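Local coordinates for protein glycine oxidase (Bacillus cereus ATCC 14579, PDB 7CYX) that probably catalyses the FAD-dependent oxidation of glycine by oxygen to glyoxylate, ammonium and hydrogen peroxide, a reaction assigned to thiamine diphosphate biosynthesis, at residues V19-F22 / L23-G27; S217-H220 / R221-T225; M318-E322 / E323-L327. One frame throughout, in Å; residues are numbered along the deposited sequence.

Contact 1 (V19-F22 / L23-G27); sequences VAHF and LAERG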
ATOM      1  N   VAL A  19       3.043  11.517  17.001  1.00 53.06           N
ATOM      2  CA  VAL A  19       2.875  11.763  18.425  1.00 46.98           C
ATOM      3  C   VAL A  19       1.850  10.756  18.982  1.00 49.88           C
ATOM      4  O   VAL A  19       2.067  10.142  20.011  1.00 49.46           O
ATOM      5  CB  VAL A  19       2.479  13.235  18.668  1.00 43.71           C
ATOM      6  CG1 VAL A  19       2.116  13.504  20.115  1.00 46.19           C
ATOM      7  CG2 VAL A  19       3.585  14.200  18.234  1.00 45.41           C
ATOM      8  N   ALA A  20       0.722  10.581  18.285  1.00 51.90           N
ATOM      9  CA  ALA A  20      -0.313   9.657  18.714  1.00 51.15           C
ATOM     10  C   ALA A  20       0.297   8.260  18.900  1.00 51.25           C
ATOM     11  O   ALA A  20       0.069   7.633  19.890  1.00 49.95           O
ATOM     12  CB  ALA A  20      -1.447   9.648  17.719  1.00 50.88           C
ATOM     13  N   HIS A  21       1.102   7.812  17.930  1.00 55.40           N
ATOM     14  CA  HIS A  21       1.703   6.481  17.945  1.00 51.40           C
ATOM     15  C   HIS A  21       2.520   6.256  19.220  1.00 52.93           C
ATOM     16  O   HIS A  21       2.280   5.303  19.907  1.00 57.71           O
ATOM     17  CB  HIS A  21       2.598   6.254  16.727  1.00 49.57           C
ATOM     18  CG  HIS A  21       3.526   5.091  16.877  1.00 49.20           C
ATOM     19  ND1 HIS A  21       3.104   3.786  16.731  1.00 55.05           N
ATOM     20  CD2 HIS A  21       4.837   5.028  17.195  1.00 47.85           C
ATOM     21  CE1 HIS A  21       4.121   2.966  16.934  1.00 52.40           C
ATOM     22  NE2 HIS A  21       5.200   3.706  17.220  1.00 50.43           N
ATOM     23  N   PHE A  22       3.513   7.118  19.476  1.00 53.43           N
ATOM     24  CA  PHE A  22       4.472   6.928  20.565  1.00 51.59           C
ATOM     25  C   PHE A  22       3.791   7.000  21.939  1.00 59.15           C
ATOM     26  O   PHE A  22       4.161   6.222  22.817  1.00 68.40           O
ATOM     27  CB  PHE A  22       5.630   7.922  20.467  1.00 49.11           C
ATOM     28  CG  PHE A  22       6.583   7.614  19.347  1.00 45.63           C
ATOM     29  CD1 PHE A  22       7.573   6.650  19.502  1.00 47.00           C
ATOM     30  CD2 PHE A  22       6.450   8.233  18.113  1.00 44.22           C
ATOM     31  CE1 PHE A  22       8.434   6.348  18.457  1.00 46.77           C
ATOM     32  CE2 PHE A  22       7.299   7.914  17.062  1.00 43.84           C
ATOM     33  CZ  PHE A  22       8.301   6.986  17.238  1.00 44.78           C
ATOM     34  N   LEU A  23       2.828   7.920  22.124  1.00 63.49           N
ATOM     35  CA  LEU A  23       2.109   8.093  23.411  1.00 55.14           C
ATOM     36  C   LEU A  23       1.250   6.865  23.709  1.00 60.02           C
ATOM     37  O   LEU A  23       1.389   6.261  24.765  1.00 66.37           O
ATOM     38  CB  LEU A  23       1.211   9.329  23.365  1.00 54.98           C
ATOM     39  CG  LEU A  23       1.882  10.692  23.528  1.00 53.41           C
ATOM     40  CD1 LEU A  23       0.832  11.791  23.438  1.00 57.06           C
ATOM     41  CD2 LEU A  23       2.651  10.803  24.836  1.00 53.28           C
ATOM     42  N   ALA A  24       0.357   6.525  22.773  1.00 60.43           N
ATOM     43  CA  ALA A  24      -0.575   5.379  22.911  1.00 60.86           C
ATOM     44  C   ALA A  24       0.199   4.075  23.130  1.00 55.66           C
ATOM     45  O   ALA A  24      -0.228   3.203  23.867  1.00 59.09           O
ATOM     46  CB  ALA A  24      -1.449   5.249  21.685  1.00 57.42           C
ATOM     47  N   GLU A  25       1.324   3.939  22.441  1.00 56.74           N
ATOM     48  CA  GLU A  25       2.167   2.764  22.575  1.00 64.39           C
ATOM     49  C   GLU A  25       2.580   2.577  24.044  1.00 61.64           C
ATOM     50  O   GLU A  25       2.677   1.453  24.504  1.00 67.16           O
ATOM     51  CB  GLU A  25       3.404   2.907  21.690  1.00 66.40           C
ATOM     52  CG  GLU A  25       3.858   1.599  21.087  1.00 75.61           C
ATOM     53  CD  GLU A  25       5.058   1.744  20.170  1.00 81.95           C
ATOM     54  OE1 GLU A  25       5.847   2.711  20.352  1.00 74.45           O
ATOM     55  OE2 GLU A  25       5.194   0.894  19.270  1.00 92.75           O
ATOM     56  N   ARG A  26       2.817   3.696  24.743  1.00 58.14           N
ATOM     57  CA  ARG A  26       3.278   3.754  26.142  1.00 53.34           C
ATOM     58  C   ARG A  26       2.088   3.817  27.111  1.00 52.53           C
ATOM     59  O   ARG A  26       2.271   4.159  28.271  1.00 51.56           O
ATOM     60  CB  ARG A  26       4.177   4.983  26.359  1.00 51.12           C
ATOM     61  CG  ARG A  26       5.565   4.896  25.728  1.00 49.80           C
ATOM     62  CD  ARG A  26       6.264   6.261  25.749  1.00 54.27           C
ATOM     63  NE  ARG A  26       7.412   6.371  24.856  1.00 50.40           N
ATOM     64  CZ  ARG A  26       8.337   7.330  24.911  1.00 55.15           C
ATOM     65  NH1 ARG A  26       8.286   8.252  25.859  1.00 53.87           N
ATOM     66  NH2 ARG A  26       9.300   7.378  24.000  1.00 55.40           N
ATOM     67  N   GLY A  27       0.870   3.531  26.628  1.00 52.69           N
ATOM     68  CA  GLY A  27      -0.316   3.349  27.486  1.00 49.91           C
ATOM     69  C   GLY A  27      -1.074   4.628  27.839  1.00 55.71           C
ATOM     70  O   GLY A  27      -1.904   4.605  28.769  1.00 56.44           O
TER

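Contact 2 (S217-H220 / R221-T225); sequences SYFH and RDWGT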
ATOM      1  N   SER A 217      -0.788  31.254  19.444  1.00 49.42           N
ATOM      2  CA  SER A 217      -0.971  32.569  20.105  1.00 56.38           C
ATOM      3  C   SER A 217      -0.855  32.423  21.619  1.00 57.50           C
ATOM      4  O   SER A 217      -0.300  33.316  22.240  1.00 56.20           O
ATOM      5  CB  SER A 217      -2.284  33.155  19.734  1.00 54.11           C
ATOM      6  OG  SER A 217      -2.162  33.814  18.499  1.00 57.13           O
ATOM      7  N   TYR A 218      -1.314  31.304  22.187  1.00 56.77           N
ATOM      8  CA  TYR A 218      -1.163  31.033  23.637  1.00 59.37           C
ATOM      9  C   TYR A 218       0.319  31.136  24.011  1.00 59.93           C
ATOM     10  O   TYR A 218       0.600  31.687  25.055  1.00 64.94           O
ATOM     11  CB  TYR A 218      -1.843  29.723  24.030  1.00 56.14           C
ATOM     12  CG  TYR A 218      -3.345  29.781  23.960  1.00 59.85           C
ATOM     13  CD1 TYR A 218      -4.094  30.389  24.948  1.00 57.19           C
ATOM     14  CD2 TYR A 218      -4.023  29.248  22.882  1.00 61.90           C
ATOM     15  CE1 TYR A 218      -5.473  30.458  24.874  1.00 51.93           C
ATOM     16  CE2 TYR A 218      -5.399  29.304  22.793  1.00 53.76           C
ATOM     17  CZ  TYR A 218      -6.126  29.914  23.789  1.00 57.73           C
ATOM     18  OH  TYR A 218      -7.477  29.968  23.679  1.00 63.20           O
ATOM     19  N   PHE A 219       1.226  30.588  23.205  1.00 57.85           N
ATOM     20  CA  PHE A 219       2.673  30.762  23.452  1.00 61.09           C
ATOM     21  C   PHE A 219       3.050  32.226  23.222  1.00 60.06           C
ATOM     22  O   PHE A 219       3.531  32.840  24.162  1.00 58.31           O
ATOM     23  CB  PHE A 219       3.473  29.858  22.524  1.00 56.01           C
ATOM     24  CG  PHE A 219       3.418  28.407  22.905  1.00 54.81           C
ATOM     25  CD1 PHE A 219       2.361  27.618  22.509  1.00 50.64           C
ATOM     26  CD2 PHE A 219       4.409  27.844  23.679  1.00 54.42           C
ATOM     27  CE1 PHE A 219       2.311  26.284  22.860  1.00 50.95           C
ATOM     28  CE2 PHE A 219       4.363  26.509  24.018  1.00 51.69           C
ATOM     29  CZ  PHE A 219       3.307  25.736  23.619  1.00 55.01           C
ATOM     30  N   HIS A 220       2.838  32.732  22.005  1.00 59.92           N
ATOM     31  CA  HIS A 220       3.157  34.135  21.628  1.00 62.89           C
ATOM     32  C   HIS A 220       2.544  34.497  20.270  1.00 67.24           C
ATOM     33  O   HIS A 220       2.521  33.653  19.386  1.00 61.36           O
ATOM     34  CB  HIS A 220       4.665  34.378  21.590  1.00 59.08           C
ATOM     35  CG  HIS A 220       5.024  35.820  21.612  1.00 62.17           C
ATOM     36  ND1 HIS A 220       5.263  36.526  20.469  1.00 63.27           N
ATOM     37  CD2 HIS A 220       5.162  36.689  22.623  1.00 61.86           C
ATOM     38  CE1 HIS A 220       5.544  37.765  20.769  1.00 57.56           C
ATOM     39  NE2 HIS A 220       5.491  37.888  22.075  1.00 66.23           N
ATOM     40  N   ARG A 221       2.143  35.759  20.130  1.00 67.16           N
ATOM     41  CA  ARG A 221       1.525  36.390  18.939  1.00 68.88           C
ATOM     42  C   ARG A 221       2.377  36.181  17.683  1.00 62.52           C
ATOM     43  O   ARG A 221       1.802  35.965  16.622  1.00 54.93           O
ATOM     44  CB  ARG A 221       1.437  37.889  19.239  1.00 77.26           C
ATOM     45  CG  ARG A 221       0.562  38.692  18.294  1.00 84.56           C
ATOM     46  CD  ARG A 221       0.492  40.131  18.755  1.00 89.77           C
ATOM     47  NE  ARG A 221      -0.614  40.377  19.666  1.00102.48           N
ATOM     48  CZ  ARG A 221      -0.538  40.321  20.991  1.00105.03           C
ATOM     49  NH1 ARG A 221       0.575  40.679  21.609  1.00 99.69           N
ATOM     50  NH2 ARG A 221      -1.576  39.909  21.697  1.00 92.33           N
ATOM     51  N   ASP A 222       3.699  36.259  17.811  1.00 54.59           N
ATOM     52  CA  ASP A 222       4.623  36.132  16.660  1.00 56.89           C
ATOM     53  C   ASP A 222       4.946  34.668  16.376  1.00 57.54           C
ATOM     54  O   ASP A 222       5.622  34.407  15.402  1.00 53.17           O
ATOM     55  CB  ASP A 222       5.891  36.949  16.881  1.00 62.85           C
ATOM     56  CG  ASP A 222       5.643  38.439  16.813  1.00 65.72           C
ATOM     57  OD1 ASP A 222       4.563  38.826  16.382  1.00 61.09           O
ATOM     58  OD2 ASP A 222       6.538  39.186  17.201  1.00 69.73           O
ATOM     59  N   TRP A 223       4.506  33.753  17.222  1.00 53.16           N
ATOM     60  CA  TRP A 223       4.766  32.338  16.891  1.00 54.40           C
ATOM     61  C   TRP A 223       3.752  31.958  15.826  1.00 52.31           C
ATOM     62  O   TRP A 223       2.624  32.402  15.943  1.00 55.93           O
ATOM     63  CB  TRP A 223       4.597  31.468  18.129  1.00 54.24           C
ATOM     64  CG  TRP A 223       5.807  31.451  19.002  1.00 57.92           C
ATOM     65  CD1 TRP A 223       6.717  32.445  19.156  1.00 61.64           C
ATOM     66  CD2 TRP A 223       6.236  30.382  19.851  1.00 58.89           C
ATOM     67  NE1 TRP A 223       7.679  32.066  20.041  1.00 63.15           N
ATOM     68  CE2 TRP A 223       7.406  30.810  20.488  1.00 58.56           C
ATOM     69  CE3 TRP A 223       5.750  29.106  20.123  1.00 61.32           C
ATOM     70  CZ2 TRP A 223       8.101  30.012  21.384  1.00 58.60           C
ATOM     71  CZ3 TRP A 223       6.435  28.319  21.012  1.00 60.19           C
ATOM     72  CH2 TRP A 223       7.589  28.767  21.634  1.00 55.33           C
ATOM     73  N   GLY A 224       4.155  31.199  14.817  1.00 54.16           N
ATOM     74  CA  GLY A 224       3.167  30.802  13.807  1.00 50.13           C
ATOM     75  C   GLY A 224       3.741  30.011  12.657  1.00 47.80           C
ATOM     76  O   GLY A 224       4.948  29.918  12.537  1.00 44.98           O
ATOM     77  N   THR A 225       2.848  29.446  11.860  1.00 43.00           N
ATOM     78  CA  THR A 225       3.208  28.692  10.646  1.00 45.40           C
ATOM     79  C   THR A 225       2.370  29.244   9.499  1.00 44.29           C
ATOM     80  O   THR A 225       1.317  29.797   9.752  1.00 43.41           O
ATOM     81  CB  THR A 225       2.945  27.195  10.817  1.00 50.17           C
ATOM     82  OG1 THR A 225       1.562  27.028  11.102  1.00 49.25           O
ATOM     83  CG2 THR A 225       3.760  26.571  11.922  1.00 47.89           C
TER

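Contact 3 (M318-E322 / E323-L327); sequences MGEHE and EIKGL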
ATOM      1  N   MET A 318       8.697  22.660  18.997  1.00 54.38           N
ATOM      2  CA  MET A 318       8.515  21.353  19.667  1.00 50.81           C
ATOM      3  C   MET A 318       8.744  21.572  21.159  1.00 52.44           C
ATOM      4  O   MET A 318       9.898  21.643  21.565  1.00 53.27           O
ATOM      5  CB  MET A 318       9.541  20.356  19.140  1.00 50.90           C
ATOM      6  CG  MET A 318       9.672  20.379  17.650  1.00 53.80           C
ATOM      7  SD  MET A 318       9.851  18.731  17.008  1.00 65.55           S
ATOM      8  CE  MET A 318      11.620  18.681  16.772  1.00 68.94           C
ATOM      9  N   GLY A 319       7.672  21.662  21.937  1.00 48.50           N
ATOM     10  CA  GLY A 319       7.846  21.981  23.343  1.00 49.82           C
ATOM     11  C   GLY A 319       6.573  22.240  24.120  1.00 50.59           C
ATOM     12  O   GLY A 319       5.463  22.223  23.593  1.00 56.35           O
ATOM     13  N   GLU A 320       6.787  22.451  25.426  1.00 55.77           N
ATOM     14  CA  GLU A 320       5.775  22.710  26.440  1.00 55.35           C
ATOM     15  C   GLU A 320       5.755  24.217  26.741  1.00 59.98           C
ATOM     16  O   GLU A 320       6.804  24.859  26.774  1.00 61.33           O
ATOM     17  CB  GLU A 320       6.108  21.880  27.682  1.00 57.23           C
ATOM     18  CG  GLU A 320       5.170  22.094  28.854  1.00 60.82           C
ATOM     19  CD  GLU A 320       5.204  21.012  29.926  1.00 66.71           C
ATOM     20  OE1 GLU A 320       6.126  20.147  29.897  1.00 65.25           O
ATOM     21  OE2 GLU A 320       4.279  21.013  30.767  1.00 65.94           O
ATOM     22  N   HIS A 321       4.549  24.766  26.922  1.00 66.53           N
ATOM     23  CA  HIS A 321       4.334  26.153  27.350  1.00 68.26           C
ATOM     24  C   HIS A 321       4.863  26.294  28.777  1.00 71.97           C
ATOM     25  O   HIS A 321       4.607  25.427  29.628  1.00 63.33           O
ATOM     26  CB  HIS A 321       2.841  26.500  27.257  1.00 69.33           C
ATOM     27  CG  HIS A 321       2.509  27.955  27.281  1.00 69.85           C
ATOM     28  ND1 HIS A 321       2.713  28.743  28.391  1.00 75.71           N
ATOM     29  CD2 HIS A 321       1.925  28.752  26.360  1.00 68.27           C
ATOM     30  CE1 HIS A 321       2.303  29.971  28.142  1.00 73.12           C
ATOM     31  NE2 HIS A 321       1.814  30.001  26.905  1.00 71.01           N
ATOM     32  N   GLU A 322       5.578  27.392  29.037  1.00 79.49           N
ATOM     33  CA  GLU A 322       6.333  27.554  30.287  1.00 83.59           C
ATOM     34  C   GLU A 322       5.378  27.775  31.475  1.00 71.66           C
ATOM     35  O   GLU A 322       5.712  27.455  32.604  1.00 67.77           O
ATOM     36  CB  GLU A 322       7.353  28.691  30.138  1.00 88.42           C
ATOM     37  CG  GLU A 322       8.642  28.440  30.908  1.00101.22           C
ATOM     38  CD  GLU A 322       9.495  27.285  30.397  1.00105.31           C
ATOM     39  OE1 GLU A 322      10.291  27.510  29.463  1.00114.05           O
ATOM     40  OE2 GLU A 322       9.357  26.156  30.924  1.00104.81           O
ATOM     41  N   GLU A 323       4.184  28.313  31.212  1.00 70.61           N
ATOM     42  CA  GLU A 323       3.250  28.715  32.260  1.00 77.20           C
ATOM     43  C   GLU A 323       2.041  27.775  32.246  1.00 82.56           C
ATOM     44  O   GLU A 323       1.799  27.084  33.227  1.00 93.11           O
ATOM     45  CB  GLU A 323       2.867  30.184  32.062  1.00 85.94           C
ATOM     46  CG  GLU A 323       2.113  30.812  33.225  1.00 92.38           C
ATOM     47  CD  GLU A 323       1.750  32.279  33.022  1.00 94.75           C
ATOM     48  OE1 GLU A 323       1.248  32.905  33.986  1.00 83.16           O
ATOM     49  OE2 GLU A 323       1.965  32.794  31.895  1.00 93.35           O
ATOM     50  N   ILE A 324       1.317  27.740  31.117  1.00 87.02           N
ATOM     51  CA  ILE A 324       0.085  26.954  30.961  1.00 77.54           C
ATOM     52  C   ILE A 324       0.464  25.474  30.894  1.00 78.62           C
ATOM     53  O   ILE A 324       1.137  25.045  29.959  1.00 86.86           O
ATOM     54  CB  ILE A 324      -0.706  27.380  29.713  1.00 74.74           C
ATOM     55  CG1 ILE A 324      -0.887  28.901  29.650  1.00 75.29           C
ATOM     56  CG2 ILE A 324      -2.033  26.628  29.667  1.00 68.52           C
ATOM     57  CD1 ILE A 324      -1.524  29.416  28.379  1.00 73.58           C
ATOM     58  N   LYS A 325       0.036  24.711  31.905  1.00 80.21           N
ATOM     59  CA  LYS A 325       0.504  23.346  32.076  1.00 76.48           C
ATOM     60  C   LYS A 325      -0.326  22.433  31.169  1.00 62.98           C
ATOM     61  O   LYS A 325      -1.554  22.564  31.090  1.00 54.81           O
ATOM     62  CB  LYS A 325       0.435  22.913  33.544  1.00 81.09           C
ATOM     63  CG  LYS A 325       0.933  21.498  33.825  1.00 92.71           C
ATOM     64  CD  LYS A 325       2.418  21.279  33.551  1.00 95.62           C
ATOM     65  CE  LYS A 325       2.817  19.816  33.563  1.00 91.06           C
ATOM     66  NZ  LYS A 325       2.332  19.105  32.355  1.00 81.76           N
ATOM     67  N   GLY A 326       0.383  21.550  30.465  1.00 56.70           N
ATOM     68  CA  GLY A 326      -0.207  20.554  29.591  1.00 63.10           C
ATOM     69  C   GLY A 326      -0.404  21.046  28.166  1.00 61.84           C
ATOM     70  O   GLY A 326      -1.023  20.336  27.364  1.00 60.54           O
ATOM     71  N   LEU A 327       0.100  22.249  27.844  1.00 54.81           N
ATOM     72  CA  LEU A 327      -0.063  22.819  26.509  1.00 56.80           C
ATOM     73  C   LEU A 327       1.265  22.655  25.754  1.00 56.09           C
ATOM     74  O   LEU A 327       2.297  23.200  26.146  1.00 59.90           O
ATOM     75  CB  LEU A 327      -0.496  24.282  26.662  1.00 64.57           C
ATOM     76  CG  LEU A 327      -1.192  24.985  25.487  1.00 63.72           C
ATOM     77  CD1 LEU A 327      -0.322  26.102  24.942  1.00 68.44           C
ATOM     78  CD2 LEU A 327      -1.603  24.036  24.372  1.00 62.22           C
TER

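Contact 1 (V19-F22 / L23-G27)
Val19 and Leu23 run alongside each other, one turn apart, near the C-terminal end of helix 14-25, the helix of the first beta-alpha-beta unit in the Rossmann-type FAD-binding fold. The branch tips Val19 CG1 and Leu23 CD1 meet at 4.0 Å. Val19 puts CG1 there by setting it anti to the backbone N (chi1 173°). The pair presses on strand 5-10, Val19 on Ile9 and Leu23 on Val7, while Ala20 and Ala24 face strand 30-33.

On another side of the helix the arrangement is aromatic and polar. His21 swings its ring anti to its own backbone N, which carries CD2 over the centre of one face of the neighbouring Phe22 ring, 3.6 Å above its plane. The extended chain of Glu25 then brings its carboxylate obliquely across the imidazole, the two planes 60° apart, with Glu25 OE2 3.3 Å from His21 CE1. Neither carboxylate oxygen has the angle for a hydrogen bond to His21 NE2, so the two groups are close without a hydrogen bond; the firm polar partner of the ring is Ser165, bonded at ND1. Phe162 also meets the His21 ring, and Ala349 packs on Phe22.

The backbone bonds grow less straight toward the helix end. Leu23 N to Val19 O is nearly straight at 168°, whereas Arg26 N to Phe22 O is weak and long. Arg26 trails its aliphatic chain past that same carbonyl before its guanidinium reaches Asp350 and Glu353 in salt bridges. A Schellman motif finishes the helix, with Gly27 as the C-prime residue at positive phi and Gly27 N bonded to Ala24 O at 3.0 Å.

Contact 2 (S217-H220 / R221-T225)
Phe219 and Trp223 set their rings almost parallel, the Phe219 plane only 9° from that of the tryptophan six-membered ring, yet slid so far apart that they barely overlap. With centroids 5.0 Å apart, the touching falls at the near rims: Phe219 CD2 comes 3.4 Å from Trp223 CZ3, and Phe219 CB sits over the same indole, offset toward its rim near CE3. Both side chains leave the backbone toward the other, and CG anti to the carbonyl carbon in each sets the rings alongside.

His220 approaches the other end of the indole. Its CB lies over a face of the five-membered ring, 4.1 Å from the centroid, in a CH-pi contact, while its imidazole is inclined at 55° to the indole. Phe219, His220 and Trp223 thus form an aromatic cluster at a type I beta turn, His220 to Trp223, in the loop between helix 213-216 and strand 225-236 of the FAD-dependent oxidoreductase fold. Closing the turn, Trp223 N donates to His220 O at 2.9 Å.

The imidazole adds a bond of its own: His220 ND1 accepts from Asp222 N over 3.1 Å. That bond is nearly straight, at 168°, although the donor is tilted well out of the ring plane. In the histidine, CG anti to the backbone N sets the ring beside the following amides, and Asp222 CB meets its edge in plane. The Asp222 carboxylate runs alongside, turned steeply to the imidazole. Beyond the turn, Tyr317 stacks on Trp223 and Leu361 and Leu365 of helix 360-365 pack against it, whereas Phe219 reaches Ala329 of strand 327-331.

Contact 3 (M318-E322 / E323-L327)
His321 holds CG anti to its backbone N (chi1 -163°), and Ile324 holds CG1 anti to its carbonyl carbon (chi1 -49°); together these torsions lay the isoleucine branch across a face of the imidazole. The two belong to the loop joining the antiparallel edge strand 317-318 to strand 327-331 in the mixed sheet of the Rossmann-type FAD-binding fold, and a type II beta turn, Ile324 to Leu327, leads the chain back into the sheet. Ile324 CG1 makes a CH-pi contact 3.9 Å from the ring centroid, and CD1 of the same branch extends to His321 NE2. Leu327 CD1 comes in obliquely, 3.8 Å from His321 CD2, on the same side of the ring plane as the isoleucine.

The same imidazole is tied at its edge. Glu323 N donates to His321 ND1 at 3.2 Å, lying in the ring plane, which leaves NE2 to act as the donor toward the carbonyl of Tyr218. With both nitrogens engaged, the ring's rotation is probably well fixed. The backbone joins the ends of the loop: His321 N donates to Leu327 O at 2.9 Å, and Glu320 CA adds a CA-H...O contact to that oxygen.

On the partly exposed flank, the extended Glu320 chain crosses that of Lys325, whose bends at chi2 and chi4 bring NZ back to the carboxylate. Lys203 brings a like charge close to the lysine, which the glutamate probably offsets: Lys325 NZ meets the syn side of Glu320 OE2 at 3.2 Å, 22° out of the carboxylate plane.

Contacts 2 and 3 adjoin, their centres 13 Å apart: Tyr218 O and His321 NE2 are 2.8 Å apart in a probable hydrogen bond, and the Phe219 ring fits against the other loop, Phe219 CE1 lying 3.4 Å from Leu327 CD1. Contact 1 stands apart, with nearest atoms about 8 Å from contact 3 and about 13 Å from contact 2. By side chains it is also the nearest to the cofactor: that of Val19 is about 9 Å from FAD and about 5 Å from the side chain of Ile15, an FAD-binding residue. The side chains of Leu327 (contact 3) and Ser217 (contact 2) are each about 12 Å from FAD.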